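Local coordinates for glycoside transferase (Listeria monocytogenes, PDB 6R2M), which is probably a glycoside hydrolase that acts on exopolysaccharide outside the cell, at residues Ser121-Lys124 with Met125-Ile129. Residues are numbered along the deposited sequence; the frame is centred on the assembly and turned at random.
Sequences SYKK and MADKI
K124 and K128 sit one turn apart on the amphipathic helix 120-136, and their contact illustrates how a lysine can fold back on its own helix. The carbonyl O of K124 accepts the usual i to i+4 bond from K128 N, at a rather long 3.2 Å, and a second, shorter one of 2.7 Å from K128 NZ. With chi1 at -58°, K128 CG stands beside its backbone N and anti to the carbonyl carbon, 3.1 Å from K124 O. Bends at chi2 (-22°) and chi4, both away from staggered values, then turn the rest of the chain back and bring NZ to this oxygen. The ammonium group reaches it well off the C=O direction, at 115°.

D127 lies alongside K124, both side chains pointing the same way, with OD2 4.0 Å from K124 CD. A long salt bridge links OD2 to the neighbouring K128 NZ. The other carboxylate oxygen, OD1, takes a hydrogen bond from Y111 OH of helix 100-116. On the inward side, Y122 makes edge-to-face contacts with F119 and F69 and bonds Q70 through its hydroxyl, while the extended M125 chain reaches V73 and L76 of helix 66-79; these residues join the helix to its neighbours. Between the side chains of K123 and D127 the link is indirect: one water accepts from K123 NZ at 2.9 Å and donates to D127 OD1 at 2.7 Å.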
ATOM      1  N   SER A 121      14.126   7.582  17.585  1.00 10.00           N
ATOM      2  CA  SER A 121      13.102   8.613  17.442  1.00 10.76           C
ATOM      3  C   SER A 121      12.129   8.318  16.300  1.00  9.54           C
ATOM      4  O   SER A 121      10.988   8.792  16.345  1.00 10.30           O
ATOM      5  CB  SER A 121      13.732  10.000  17.283  1.00 17.76           C
ATOM      6  OG  SER A 121      14.519  10.100  16.118  1.00 19.15           O
ATOM      7  N   TYR A 122      12.518   7.519  15.302  1.00  9.16           N
ATOM      8  CA  TYR A 122      11.533   7.100  14.303  1.00  7.54           C
ATOM      9  C   TYR A 122      10.434   6.258  14.947  1.00  7.33           C
ATOM     10  O   TYR A 122       9.260   6.348  14.577  1.00  7.60           O
ATOM     11  CB  TYR A 122      12.204   6.295  13.180  1.00  5.06           C
ATOM     12  CG  TYR A 122      13.109   7.075  12.247  1.00  6.05           C
ATOM     13  CD1 TYR A 122      12.953   8.443  12.043  1.00 10.67           C
ATOM     14  CD2 TYR A 122      14.117   6.421  11.553  1.00  8.25           C
ATOM     15  CE1 TYR A 122      13.794   9.135  11.167  1.00  8.10           C
ATOM     16  CE2 TYR A 122      14.945   7.091  10.690  1.00  6.83           C
ATOM     17  CZ  TYR A 122      14.783   8.440  10.495  1.00  9.29           C
ATOM     18  OH  TYR A 122      15.638   9.088   9.639  1.00  8.98           O
ATOM     19  N   LYS A 123      10.797   5.431  15.910  1.00  7.15           N
ATOM     20  CA  LYS A 123       9.788   4.560  16.551  1.00  9.05           C
ATOM     21  C   LYS A 123       8.827   5.424  17.364  1.00  9.71           C
ATOM     22  O   LYS A 123       7.677   5.161  17.344  1.00  8.67           O
ATOM     23  CB  LYS A 123      10.464   3.572  17.511  1.00  9.79           C
ATOM     24  CG  LYS A 123       9.542   2.672  18.329  1.00 19.08           C
ATOM     25  CD  LYS A 123      10.325   1.561  18.935  1.00 24.62           C
ATOM     26  CE  LYS A 123       9.526   0.309  19.230  1.00 22.23           C
ATOM     27  NZ  LYS A 123       8.606   0.631  20.342  1.00 31.59           N
ATOM     28  N   LYS A 124       9.375   6.407  18.069  1.00  9.92           N
ATOM     29  CA  LYS A 124       8.506   7.241  18.892  1.00 10.02           C
ATOM     30  C   LYS A 124       7.613   8.122  18.033  1.00  9.21           C
ATOM     31  O   LYS A 124       6.464   8.395  18.411  1.00  9.95           O
ATOM     32  CB  LYS A 124       9.329   8.097  19.860  1.00 11.62           C
ATOM     33  CG  LYS A 124      10.349   7.317  20.679  1.00 15.43           C
ATOM     34  CD  LYS A 124       9.781   6.039  21.265  1.00 20.58           C
ATOM     35  CE  LYS A 124      10.846   5.274  22.068  1.00 20.57           C
ATOM     36  NZ  LYS A 124      10.250   4.160  22.880  1.00 11.66           N
ATOM     37  N   MET A 125       8.123   8.552  16.876  1.00  8.29           N
ATOM     38  CA  MET A 125       7.304   9.288  15.921  1.00  8.51           C
ATOM     39  C   MET A 125       6.149   8.432  15.426  1.00 10.06           C
ATOM     40  O   MET A 125       5.004   8.894  15.371  1.00  8.79           O
ATOM     41  CB  MET A 125       8.173   9.757  14.751  1.00  7.13           C
ATOM     42  CG  MET A 125       7.415  10.499  13.681  1.00  7.87           C
ATOM     43  SD  MET A 125       8.578  11.065  12.401  1.00 14.44           S
ATOM     44  CE  MET A 125       7.471  11.710  11.167  1.00 21.48           C
ATOM     45  N   ALA A 126       6.426   7.171  15.085  1.00  7.18           N
ATOM     46  CA  ALA A 126       5.372   6.287  14.604  1.00  5.36           C
ATOM     47  C   ALA A 126       4.345   6.000  15.694  1.00  6.76           C
ATOM     48  O   ALA A 126       3.137   5.950  15.410  1.00  8.70           O
ATOM     49  CB  ALA A 126       5.982   4.995  14.071  1.00  8.35           C
ATOM     50  N   ASP A 127       4.806   5.823  16.945  1.00  6.63           N
ATOM     51  CA  ASP A 127       3.889   5.619  18.072  1.00  7.44           C
ATOM     52  C   ASP A 127       2.864   6.742  18.133  1.00  9.40           C
ATOM     53  O   ASP A 127       1.661   6.504  18.327  1.00  9.07           O
ATOM     54  CB  ASP A 127       4.648   5.584  19.410  1.00  7.73           C
ATOM     55  CG  ASP A 127       5.419   4.286  19.676  1.00 11.10           C
ATOM     56  OD1 ASP A 127       5.248   3.272  18.980  1.00  8.98           O
ATOM     57  OD2 ASP A 127       6.218   4.295  20.653  1.00  9.46           O
ATOM     58  N   LYS A 128       3.341   7.980  18.001  1.00  8.93           N
ATOM     59  CA  LYS A 128       2.487   9.150  18.186  1.00  8.38           C
ATOM     60  C   LYS A 128       1.478   9.248  17.057  1.00 10.22           C
ATOM     61  O   LYS A 128       0.282   9.467  17.293  1.00 12.46           O
ATOM     62  CB  LYS A 128       3.332  10.430  18.255  1.00 11.98           C
ATOM     63  CG  LYS A 128       4.382  10.477  19.346  1.00 30.10           C
ATOM     64  CD  LYS A 128       4.083   9.517  20.472  1.00 31.35           C
ATOM     65  CE  LYS A 128       5.294   9.303  21.348  1.00 21.18           C
ATOM     66  NZ  LYS A 128       6.054   8.130  21.029  1.00 17.22           N
ATOM     67  N   ILE A 129       1.945   9.069  15.820  1.00  6.54           N
ATOM     68  CA  ILE A 129       1.046   9.150  14.673  1.00  8.33           C
ATOM     69  C   ILE A 129       0.019   8.027  14.728  1.00 10.81           C
ATOM     70  O   ILE A 129      -1.185   8.250  14.565  1.00  8.20           O
ATOM     71  CB  ILE A 129       1.848   9.115  13.360  1.00  7.77           C
ATOM     72  CG1 ILE A 129       2.663  10.393  13.202  1.00 11.65           C
ATOM     73  CG2 ILE A 129       0.917   8.968  12.156  1.00  9.04           C
ATOM     74  CD1 ILE A 129       3.726  10.281  12.124  1.00 12.09           C
TER
HETATM   75  O   HOH W   1       5.776   0.663  19.625  1.00 14.66           O